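Local coordinates for protein alanine racemase 1 (Caldanaerobacter subterraneus subsp. tengcongensis MB4, PDB 4Y2W) that belongs to the alanine racemase family, whose subunits pair an N-terminal TIM barrel with a C-terminal domain made mainly of beta strands, at residues 13-18 and 372-377; 160-165 and 197-202; 246-251 and 336-341. The protein carries 1 engineered substitution. One frame throughout, in Å; residues are numbered along the deposited sequence.

Contact 1 (13-18 and 372-377); sequences VYLDAI and RVYFYD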
loop_
_atom_site.group_PDB
_atom_site.type_symbol
_atom_site.label_atom_id
_atom_site.label_comp_id
_atom_site.label_asym_id
_atom_site.label_seq_id
_atom_site.Cartn_x
_atom_site.Cartn_y
_atom_site.Cartn_z
ATOM N N VAL A 13 -5.420 6.698 14.630
ATOM C CA VAL A 13 -4.096 7.112 15.103
ATOM C C VAL A 13 -4.206 7.871 16.423
ATOM O O VAL A 13 -4.904 8.885 16.509
ATOM C CB VAL A 13 -3.382 7.995 14.060
ATOM C CG1 VAL A 13 -2.098 8.590 14.624
ATOM C CG2 VAL A 13 -3.093 7.183 12.810
ATOM N N TYR A 14 -3.506 7.379 17.441
ATOM C CA TYR A 14 -3.527 7.985 18.772
ATOM C C TYR A 14 -2.287 8.841 18.972
ATOM O O TYR A 14 -1.230 8.351 19.361
ATOM C CB TYR A 14 -3.656 6.903 19.845
ATOM C CG TYR A 14 -5.000 6.224 19.772
ATOM C CD1 TYR A 14 -5.247 5.237 18.825
ATOM C CD2 TYR A 14 -6.042 6.612 20.602
ATOM C CE1 TYR A 14 -6.487 4.631 18.725
ATOM C CE2 TYR A 14 -7.288 6.011 20.512
ATOM C CZ TYR A 14 -7.503 5.019 19.569
ATOM O OH TYR A 14 -8.733 4.416 19.472
ATOM N N LEU A 15 -2.442 10.132 18.696
ATOM C CA LEU A 15 -1.332 11.085 18.714
ATOM C C LEU A 15 -0.698 11.235 20.092
ATOM O O LEU A 15 0.520 11.362 20.197
ATOM C CB LEU A 15 -1.802 12.450 18.206
ATOM C CG LEU A 15 -2.218 12.473 16.734
ATOM C CD1 LEU A 15 -3.071 13.697 16.447
ATOM C CD2 LEU A 15 -1.001 12.421 15.816
ATOM N N ASP A 16 -1.521 11.222 21.139
ATOM C CA ASP A 16 -1.019 11.314 22.520
ATOM C C ASP A 16 -0.185 10.090 22.941
ATOM O O ASP A 16 0.621 10.177 23.866
ATOM C CB ASP A 16 -2.165 11.561 23.514
ATOM C CG ASP A 16 -3.243 10.493 23.454
ATOM O OD1 ASP A 16 -4.066 10.521 22.513
ATOM O OD2 ASP A 16 -3.282 9.640 24.363
ATOM N N ALA A 17 -0.382 8.961 22.264
ATOM C CA ALA A 17 0.431 7.765 22.481
ATOM C C ALA A 17 1.788 7.862 21.783
ATOM O O ALA A 17 2.782 7.318 22.267
ATOM C CB ALA A 17 -0.317 6.527 22.009
ATOM N N ILE A 18 1.824 8.540 20.641
ATOM C CA ILE A 18 3.074 8.768 19.912
ATOM C C ILE A 18 3.953 9.768 20.671
ATOM O O ILE A 18 5.158 9.561 20.812
ATOM C CB ILE A 18 2.808 9.276 18.478
ATOM C CG1 ILE A 18 2.066 8.210 17.666
ATOM C CG2 ILE A 18 4.112 9.645 17.778
ATOM C CD1 ILE A 18 1.393 8.747 16.418
ATOM N N ARG A 372 -7.228 7.748 7.683
ATOM C CA ARG A 372 -6.634 7.874 9.008
ATOM C C ARG A 372 -7.456 8.841 9.844
ATOM O O ARG A 372 -7.663 9.986 9.447
ATOM C CB ARG A 372 -5.191 8.373 8.914
ATOM C CG ARG A 372 -4.156 7.281 8.702
ATOM C CD ARG A 372 -4.269 6.630 7.335
ATOM N NE ARG A 372 -3.086 5.823 7.042
ATOM C CZ ARG A 372 -2.906 5.115 5.930
ATOM N NH1 ARG A 372 -3.831 5.089 4.983
ATOM N NH2 ARG A 372 -1.790 4.421 5.765
ATOM N N VAL A 373 -7.930 8.360 10.991
ATOM C CA VAL A 373 -8.664 9.174 11.953
ATOM C C VAL A 373 -7.732 9.448 13.130
ATOM O O VAL A 373 -7.007 8.551 13.565
ATOM C CB VAL A 373 -9.939 8.448 12.433
ATOM C CG1 VAL A 373 -10.737 9.323 13.390
ATOM C CG2 VAL A 373 -10.796 8.045 11.242
ATOM N N TYR A 374 -7.757 10.679 13.642
ATOM C CA TYR A 374 -6.778 11.134 14.637
ATOM C C TYR A 374 -7.395 11.460 15.994
ATOM O O TYR A 374 -8.423 12.134 16.074
ATOM C CB TYR A 374 -6.014 12.342 14.091
ATOM C CG TYR A 374 -5.131 11.971 12.926
ATOM C CD1 TYR A 374 -3.871 11.419 13.132
ATOM C CD2 TYR A 374 -5.567 12.137 11.617
ATOM C CE1 TYR A 374 -3.062 11.056 12.067
ATOM C CE2 TYR A 374 -4.764 11.782 10.546
ATOM C CZ TYR A 374 -3.514 11.239 10.777
ATOM O OH TYR A 374 -2.719 10.887 9.717
ATOM N N PHE A 375 -6.738 10.981 17.052
ATOM C CA PHE A 375 -7.212 11.134 18.428
ATOM C C PHE A 375 -6.161 11.776 19.333
ATOM O O PHE A 375 -4.962 11.572 19.156
ATOM C CB PHE A 375 -7.598 9.770 19.003
ATOM C CG PHE A 375 -8.867 9.211 18.431
ATOM C CD1 PHE A 375 -8.846 8.466 17.262
ATOM C CD2 PHE A 375 -10.085 9.432 19.061
ATOM C CE1 PHE A 375 -10.016 7.946 16.735
ATOM C CE2 PHE A 375 -11.260 8.920 18.537
ATOM C CZ PHE A 375 -11.225 8.173 17.373
ATOM N N TYR A 376 -6.636 12.550 20.308
ATOM C CA TYR A 376 -5.776 13.176 21.311
ATOM C C TYR A 376 -6.561 13.344 22.616
ATOM O O TYR A 376 -7.625 13.970 22.632
ATOM C CB TYR A 376 -5.260 14.528 20.809
ATOM C CG TYR A 376 -4.088 15.066 21.604
ATOM C CD1 TYR A 376 -2.806 14.537 21.440
ATOM C CD2 TYR A 376 -4.259 16.107 22.519
ATOM C CE1 TYR A 376 -1.731 15.026 22.165
ATOM C CE2 TYR A 376 -3.187 16.602 23.247
ATOM C CZ TYR A 376 -1.928 16.060 23.067
ATOM O OH TYR A 376 -0.868 16.551 23.790
ATOM N N ASP A 377 -6.027 12.779 23.698
ATOM C CA ASP A 377 -6.697 12.745 25.005
ATOM C C ASP A 377 -8.093 12.111 24.934
ATOM O O ASP A 377 -9.005 12.523 25.654
ATOM C CB ASP A 377 -6.764 14.153 25.632
ATOM C CG ASP A 377 -5.387 14.702 26.011
ATOM O OD1 ASP A 377 -4.422 13.912 26.137
ATOM O OD2 ASP A 377 -5.272 15.935 26.197
#
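Val13 and Tyr374 sit side by side in a parallel pair of strands, and their neighbours Tyr14 and Phe375 do the same on the other face of the sheet. The tight part of the contact is here. Val13 N gives its hydrogen to Val373 O at 2.7 Å, and Val13 O takes one from Phe375 N at 2.8 Å. A third bond, from Leu15 N to Phe375 O (2.9 Å), carries the pairing into the first turn of the helix, for which Tyr14 is the N-cap residue. Val13 lays CB against the Tyr374 ring, 3.6 Å from CD1. Its CG1 lies anti to the backbone N (chi1 172°) and reaches the same ring atoms, CD1 and CE1. Leu15 adds CD1 at 4.0 Å from Tyr374 CB.

On the opposite face the Tyr14 and Phe375 rings are nearly parallel, planes 14° apart, but slid so far that they barely overlap, with centroids 5.2 Å apart. The contact slackens toward Asp377, the solvent end. Asp16 OD1 receives only a weak bond from Asp377 N, 3.2 Å long, while Asp16 CB lies by CD1 and CE1 of the Tyr376 ring. The other carboxylate oxygen, OD2, is held in a salt bridge to Arg245.

Within the mixed sheet, strand 10-14 is flanked by 372-376, parallel to it, and by 248-260, antiparallel; strand 379-384 borders 372-376 on its far side. Helix 48-58 covers the Val13 face: Tyr50 stacks on Tyr374, and Phe54 meets Leu15 and Tyr376.

Contact 2 (160-165 and 197-202); sequences LILEGI and KRLKIP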
loop_
_atom_site.group_PDB
_atom_site.type_symbol
_atom_site.label_atom_id
_atom_site.label_comp_id
_atom_site.label_asym_id
_atom_site.label_seq_id
_atom_site.Cartn_x
_atom_site.Cartn_y
_atom_site.Cartn_z
ATOM N N LEU A 160 27.747 25.331 1.186
ATOM C CA LEU A 160 27.232 24.271 2.050
ATOM C C LEU A 160 27.414 24.608 3.521
ATOM O O LEU A 160 28.191 25.491 3.874
ATOM C CB LEU A 160 27.957 22.956 1.761
ATOM C CG LEU A 160 27.969 22.479 0.312
ATOM C CD1 LEU A 160 28.713 21.156 0.204
ATOM C CD2 LEU A 160 26.551 22.355 -0.225
ATOM N N ILE A 161 26.670 23.898 4.365
ATOM C CA ILE A 161 26.922 23.853 5.799
ATOM C C ILE A 161 27.079 22.382 6.168
ATOM O O ILE A 161 26.151 21.588 5.998
ATOM C CB ILE A 161 25.774 24.459 6.634
ATOM C CG1 ILE A 161 25.419 25.866 6.143
ATOM C CG2 ILE A 161 26.162 24.503 8.109
ATOM C CD1 ILE A 161 24.183 26.449 6.801
ATOM N N LEU A 162 28.258 22.029 6.666
ATOM C CA LEU A 162 28.584 20.651 6.998
ATOM C C LEU A 162 28.148 20.356 8.439
ATOM O O LEU A 162 28.971 20.274 9.358
ATOM C CB LEU A 162 30.083 20.425 6.782
ATOM C CG LEU A 162 30.626 19.002 6.669
ATOM C CD1 LEU A 162 29.700 18.087 5.883
ATOM C CD2 LEU A 162 31.999 19.047 6.018
ATOM N N GLU A 163 26.836 20.191 8.610
ATOM C CA GLU A 163 26.206 20.097 9.928
ATOM C C GLU A 163 26.310 18.721 10.578
ATOM O O GLU A 163 26.527 18.624 11.786
ATOM C CB GLU A 163 24.728 20.474 9.823
ATOM C CG GLU A 163 24.004 20.568 11.157
ATOM C CD GLU A 163 22.518 20.803 10.991
ATOM O OE1 GLU A 163 21.829 19.907 10.464
ATOM O OE2 GLU A 163 22.038 21.881 11.390
ATOM N N GLY A 164 26.128 17.661 9.796
ATOM C CA GLY A 164 26.071 16.312 10.357
ATOM C C GLY A 164 26.903 15.268 9.644
ATOM O O GLY A 164 27.379 15.473 8.525
ATOM N N ILE A 165 27.088 14.143 10.322
ATOM C CA ILE A 165 27.755 12.978 9.754
ATOM C C ILE A 165 27.189 11.748 10.453
ATOM O O ILE A 165 27.069 11.734 11.679
ATOM C CB ILE A 165 29.294 13.054 9.903
ATOM C CG1 ILE A 165 29.955 11.800 9.320
ATOM C CG2 ILE A 165 29.701 13.236 11.360
ATOM C CD1 ILE A 165 31.432 11.958 9.031
ATOM N N LYS A 197 42.281 17.183 11.624
ATOM C CA LYS A 197 42.373 18.205 10.579
ATOM C C LYS A 197 41.485 19.419 10.892
ATOM O O LYS A 197 41.071 20.135 9.985
ATOM C CB LYS A 197 41.998 17.605 9.220
ATOM C CG LYS A 197 42.824 16.387 8.826
ATOM C CD LYS A 197 44.217 16.769 8.341
ATOM C CE LYS A 197 45.207 15.620 8.496
ATOM N NZ LYS A 197 44.712 14.332 7.930
ATOM N N ARG A 198 41.204 19.640 12.177
ATOM C CA ARG A 198 40.497 20.834 12.662
ATOM C C ARG A 198 39.073 20.962 12.118
ATOM O O ARG A 198 38.636 22.053 11.743
ATOM C CB ARG A 198 41.309 22.105 12.358
ATOM C CG ARG A 198 42.791 22.018 12.714
ATOM C CD ARG A 198 43.029 21.704 14.186
ATOM N NE ARG A 198 42.549 22.767 15.068
ATOM C CZ ARG A 198 43.202 23.900 15.328
ATOM N NH1 ARG A 198 44.385 24.155 14.773
ATOM N NH2 ARG A 198 42.663 24.793 16.152
ATOM N N LEU A 199 38.350 19.843 12.101
ATOM C CA LEU A 199 36.983 19.795 11.587
ATOM C C LEU A 199 36.043 19.124 12.589
ATOM O O LEU A 199 35.999 17.897 12.688
ATOM C CB LEU A 199 36.955 19.046 10.255
ATOM C CG LEU A 199 35.603 18.942 9.551
ATOM C CD1 LEU A 199 35.046 20.323 9.240
ATOM C CD2 LEU A 199 35.746 18.113 8.285
ATOM N N LYS A 200 35.296 19.942 13.328
ATOM C CA LYS A 200 34.325 19.452 14.301
ATOM C C LYS A 200 32.927 19.519 13.701
ATOM O O LYS A 200 32.351 20.603 13.581
ATOM C CB LYS A 200 34.377 20.285 15.586
ATOM C CG LYS A 200 35.767 20.461 16.182
ATOM C CD LYS A 200 36.480 19.129 16.385
ATOM C CE LYS A 200 37.780 19.290 17.164
ATOM N NZ LYS A 200 37.552 19.481 18.623
ATOM N N ILE A 201 32.388 18.363 13.320
ATOM C CA ILE A 201 31.029 18.287 12.785
ATOM C C ILE A 201 30.054 18.140 13.959
ATOM O O ILE A 201 30.116 17.150 14.689
ATOM C CB ILE A 201 30.875 17.113 11.796
ATOM C CG1 ILE A 201 31.895 17.249 10.659
ATOM C CG2 ILE A 201 29.462 17.074 11.226
ATOM C CD1 ILE A 201 31.889 16.103 9.671
ATOM N N PRO A 202 29.154 19.126 14.150
ATOM C CA PRO A 202 28.344 19.172 15.376
ATOM C C PRO A 202 27.404 17.986 15.605
ATOM O O PRO A 202 27.163 17.626 16.759
ATOM C CB PRO A 202 27.543 20.478 15.243
ATOM C CG PRO A 202 27.671 20.906 13.825
ATOM C CD PRO A 202 28.913 20.285 13.270
#
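A beta-alpha-beta crossover of the TIM barrel is closed here: strand 160-166 leads through helix 177-195 to its parallel neighbour, strand 203-208, and Ile201 and Pro202, just ahead of the second strand, lie against Leu162 to Ile165 of the first. The loop that follows the helix opens with a Schellman motif, Arg198 being its C-prime residue at positive phi. From there residues 199-202, without regular structure, run at 73° to residues 162-165.

No hydrogen bond joins the two segments, so the contact is held by apolar side chains and by the fit of side chains to backbone. Ile201 is its centre. Its CG2, anti to the backbone N, is directed at the chain of the strand and lies 3.4 Å from Glu163 O and 3.5 Å from Gly164 C. Its other branch, through CG1 (chi1 -57°), carries CD1 to the side chain of Ile165, 4.0 Å from both CB and CG2. The two isoleucines cross at about a right angle, and their CG2 atoms approach to 3.8 Å.

Leu162, the centre of an inverse gamma turn in the strand, makes a looser edge: its CG is 4.4 Å from Ile201 CD1, and its CD2 is 4.5 Å from Leu199 CD2. Helix 144-155 covers both leucines through Ala155. Glu163 turns its side chain away from the connection, where OE1 bonds to Tyr62 and His129, and its backbone continues the pairing to Leu203. Pro202 packs mainly on the Glu163 carbonyl: its CG and CD each lie 3.3 Å from Glu163 O.

Contact 3 (246-251 and 336-341); sequences ETLRFT and VIIGTQ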
loop_
_atom_site.group_PDB
_atom_site.type_symbol
_atom_site.label_atom_id
_atom_site.label_comp_id
_atom_site.label_asym_id
_atom_site.label_seq_id
_atom_site.Cartn_x
_atom_site.Cartn_y
_atom_site.Cartn_z
ATOM N N GLU A 246 -0.104 1.980 22.790
ATOM C CA GLU A 246 -0.617 1.622 21.476
ATOM C C GLU A 246 -0.939 2.885 20.689
ATOM O O GLU A 246 -1.706 3.730 21.161
ATOM C CB GLU A 246 -1.868 0.758 21.626
ATOM C CG GLU A 246 -2.263 -0.007 20.376
ATOM C CD GLU A 246 -3.461 -0.899 20.620
ATOM O OE1 GLU A 246 -3.264 -2.122 20.740
ATOM O OE2 GLU A 246 -4.594 -0.376 20.721
ATOM N N THR A 247 -0.347 3.010 19.501
ATOM C CA THR A 247 -0.462 4.224 18.690
ATOM C C THR A 247 -1.443 4.099 17.527
ATOM O O THR A 247 -2.000 5.104 17.080
ATOM C CB THR A 247 0.904 4.643 18.119
ATOM O OG1 THR A 247 1.497 3.538 17.430
ATOM C CG2 THR A 247 1.831 5.096 19.228
ATOM N N LEU A 248 -1.645 2.878 17.032
ATOM C CA LEU A 248 -2.531 2.639 15.894
ATOM C C LEU A 248 -3.510 1.507 16.155
ATOM O O LEU A 248 -3.121 0.446 16.641
ATOM C CB LEU A 248 -1.706 2.303 14.656
ATOM C CG LEU A 248 -2.489 1.996 13.376
ATOM C CD1 LEU A 248 -1.721 2.501 12.163
ATOM C CD2 LEU A 248 -2.821 0.514 13.234
ATOM N N ARG A 249 -4.776 1.732 15.806
ATOM C CA ARG A 249 -5.773 0.660 15.776
ATOM C C ARG A 249 -6.370 0.532 14.372
ATOM O O ARG A 249 -7.060 1.435 13.897
ATOM C CB ARG A 249 -6.879 0.906 16.800
ATOM C CG ARG A 249 -6.417 0.870 18.247
ATOM C CD ARG A 249 -7.522 0.353 19.156
ATOM N NE ARG A 249 -8.785 1.054 18.923
ATOM C CZ ARG A 249 -10.002 0.545 19.126
ATOM N NH1 ARG A 249 -10.173 -0.696 19.576
ATOM N NH2 ARG A 249 -11.068 1.292 18.868
ATOM N N PHE A 250 -6.092 -0.591 13.716
ATOM C CA PHE A 250 -6.608 -0.874 12.381
ATOM C C PHE A 250 -7.936 -1.596 12.556
ATOM O O PHE A 250 -7.962 -2.737 13.004
ATOM C CB PHE A 250 -5.596 -1.736 11.613
ATOM C CG PHE A 250 -5.886 -1.902 10.143
ATOM C CD1 PHE A 250 -6.855 -1.145 9.485
ATOM C CD2 PHE A 250 -5.139 -2.808 9.399
ATOM C CE1 PHE A 250 -7.089 -1.314 8.131
ATOM C CE2 PHE A 250 -5.368 -2.978 8.047
ATOM C CZ PHE A 250 -6.344 -2.230 7.411
ATOM N N THR A 251 -9.034 -0.919 12.221
ATOM C CA THR A 251 -10.375 -1.418 12.526
ATOM C C THR A 251 -11.315 -1.409 11.319
ATOM O O THR A 251 -11.074 -0.711 10.330
ATOM C CB THR A 251 -11.019 -0.589 13.654
ATOM O OG1 THR A 251 -11.459 0.675 13.143
ATOM C CG2 THR A 251 -10.024 -0.362 14.794
ATOM N N VAL A 336 -11.591 -5.322 15.146
ATOM C CA VAL A 336 -10.205 -4.863 15.219
ATOM C C VAL A 336 -9.275 -5.861 14.531
ATOM O O VAL A 336 -9.311 -7.057 14.808
ATOM C CB VAL A 336 -9.765 -4.626 16.682
ATOM C CG1 VAL A 336 -8.295 -4.230 16.759
ATOM C CG2 VAL A 336 -10.635 -3.552 17.317
ATOM N N ILE A 337 -8.450 -5.339 13.630
ATOM C CA ILE A 337 -7.501 -6.128 12.852
ATOM C C ILE A 337 -6.110 -6.053 13.473
ATOM O O ILE A 337 -5.406 -7.062 13.575
ATOM C CB ILE A 337 -7.427 -5.596 11.409
ATOM C CG1 ILE A 337 -8.828 -5.550 10.787
ATOM C CG2 ILE A 337 -6.487 -6.450 10.569
ATOM C CD1 ILE A 337 -8.970 -4.536 9.671
ATOM N N ILE A 338 -5.724 -4.837 13.855
ATOM C CA ILE A 338 -4.493 -4.567 14.590
ATOM C C ILE A 338 -4.864 -3.690 15.773
ATOM O O ILE A 338 -5.574 -2.699 15.605
ATOM C CB ILE A 338 -3.466 -3.796 13.735
ATOM C CG1 ILE A 338 -3.126 -4.578 12.463
ATOM C CG2 ILE A 338 -2.211 -3.495 14.550
ATOM C CD1 ILE A 338 -2.281 -3.801 11.476
ATOM N N GLY A 339 -4.391 -4.053 16.961
ATOM C CA GLY A 339 -4.625 -3.250 18.158
ATOM C C GLY A 339 -5.463 -3.914 19.238
ATOM O O GLY A 339 -5.687 -5.124 19.223
ATOM N N THR A 340 -5.942 -3.088 20.168
ATOM C CA THR A 340 -6.548 -3.547 21.416
ATOM C C THR A 340 -8.071 -3.457 21.358
ATOM O O THR A 340 -8.620 -2.590 20.683
ATOM C CB THR A 340 -6.020 -2.706 22.604
ATOM O OG1 THR A 340 -4.618 -2.945 22.772
ATOM C CG2 THR A 340 -6.742 -3.040 23.910
ATOM N N GLN A 341 -8.739 -4.367 22.063
ATOM C CA GLN A 341 -10.192 -4.336 22.218
ATOM C C GLN A 341 -10.599 -5.176 23.435
ATOM O O GLN A 341 -10.539 -6.403 23.387
ATOM C CB GLN A 341 -10.879 -4.866 20.950
ATOM C CG GLN A 341 -12.346 -4.468 20.825
ATOM C CD GLN A 341 -13.072 -5.193 19.704
ATOM O OE1 GLN A 341 -13.146 -6.423 19.687
ATOM N NE2 GLN A 341 -13.625 -4.431 18.767
#
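Phe250 has its CG swung away from the backbone N (chi1 -170°), which brings the ring beside Ile337 and Ile338. In Ile337, CG1 takes the rotamer opposite the carbonyl carbon (chi1 -54°), and the chain then delivers CD1 over the middle of the Phe250 ring, 3.9 Å from the centroid and almost on the ring normal: a CH-pi contact. Ile338 meets the same ring differently. Its CD1 comes in at the edge, 3.7 Å from Phe250 CD2, while Phe250 CB packs against Ile338 CB.

Both isoleucines can face one phenylalanine because the backbone forms a classic beta bulge. Phe250 O accepts from Ile337 N at 2.7 Å and from Ile338 N at 3.2 Å, and Phe250 N bonds back to Ile338 O. One residue further on, Thr251 stands against Val336 in a non-hydrogen-bonded pair, the register having shifted by one. The bulge lies just past the end of strand 334-336, beside the start of strand 248-260, in the mixed sheet of the C-terminal domain.

The chain turns its corner at 337-339, and Gly339 has a positive phi (116°) that glycine readily adopts; past it side chains take over from the strand pairing. Glu246, extended beyond CG, receives the hydroxyl hydrogen of Thr340 OG1 on OE1 at 2.6 Å, from above the carboxylate plane; OE2 has a weak bond from Thr340 N at 3.1 Å. Arg249 bends at chi2 and chi3 to place its guanidinium edge on the same residue: NH1 bonds to Thr340 O at 2.7 Å, the oxygen lying in the guanidinium plane, while NH2 forms salt bridges with Glu334 and Glu12.

Contacts 1 and 3 are neighbours in one mixed sheet, their centres about 12 Å apart; a probable hydrogen bond from Tyr14 N to Thr247 O (2.8 Å) joins them directly. Contact 2 lies far off in the parallel barrel, about 38 Å between centres from contact 1 and 43 Å from contact 3, on the other side of the chain's centre from the latter. Along the chain contact 1 encloses both others, with contact 2 closing before contact 3 opens. Strand 10-14 joins the sheet of the C-terminal domain before helix 15-28 leads to the barrel, so that sheet links the two domains in addition to the connecting chain.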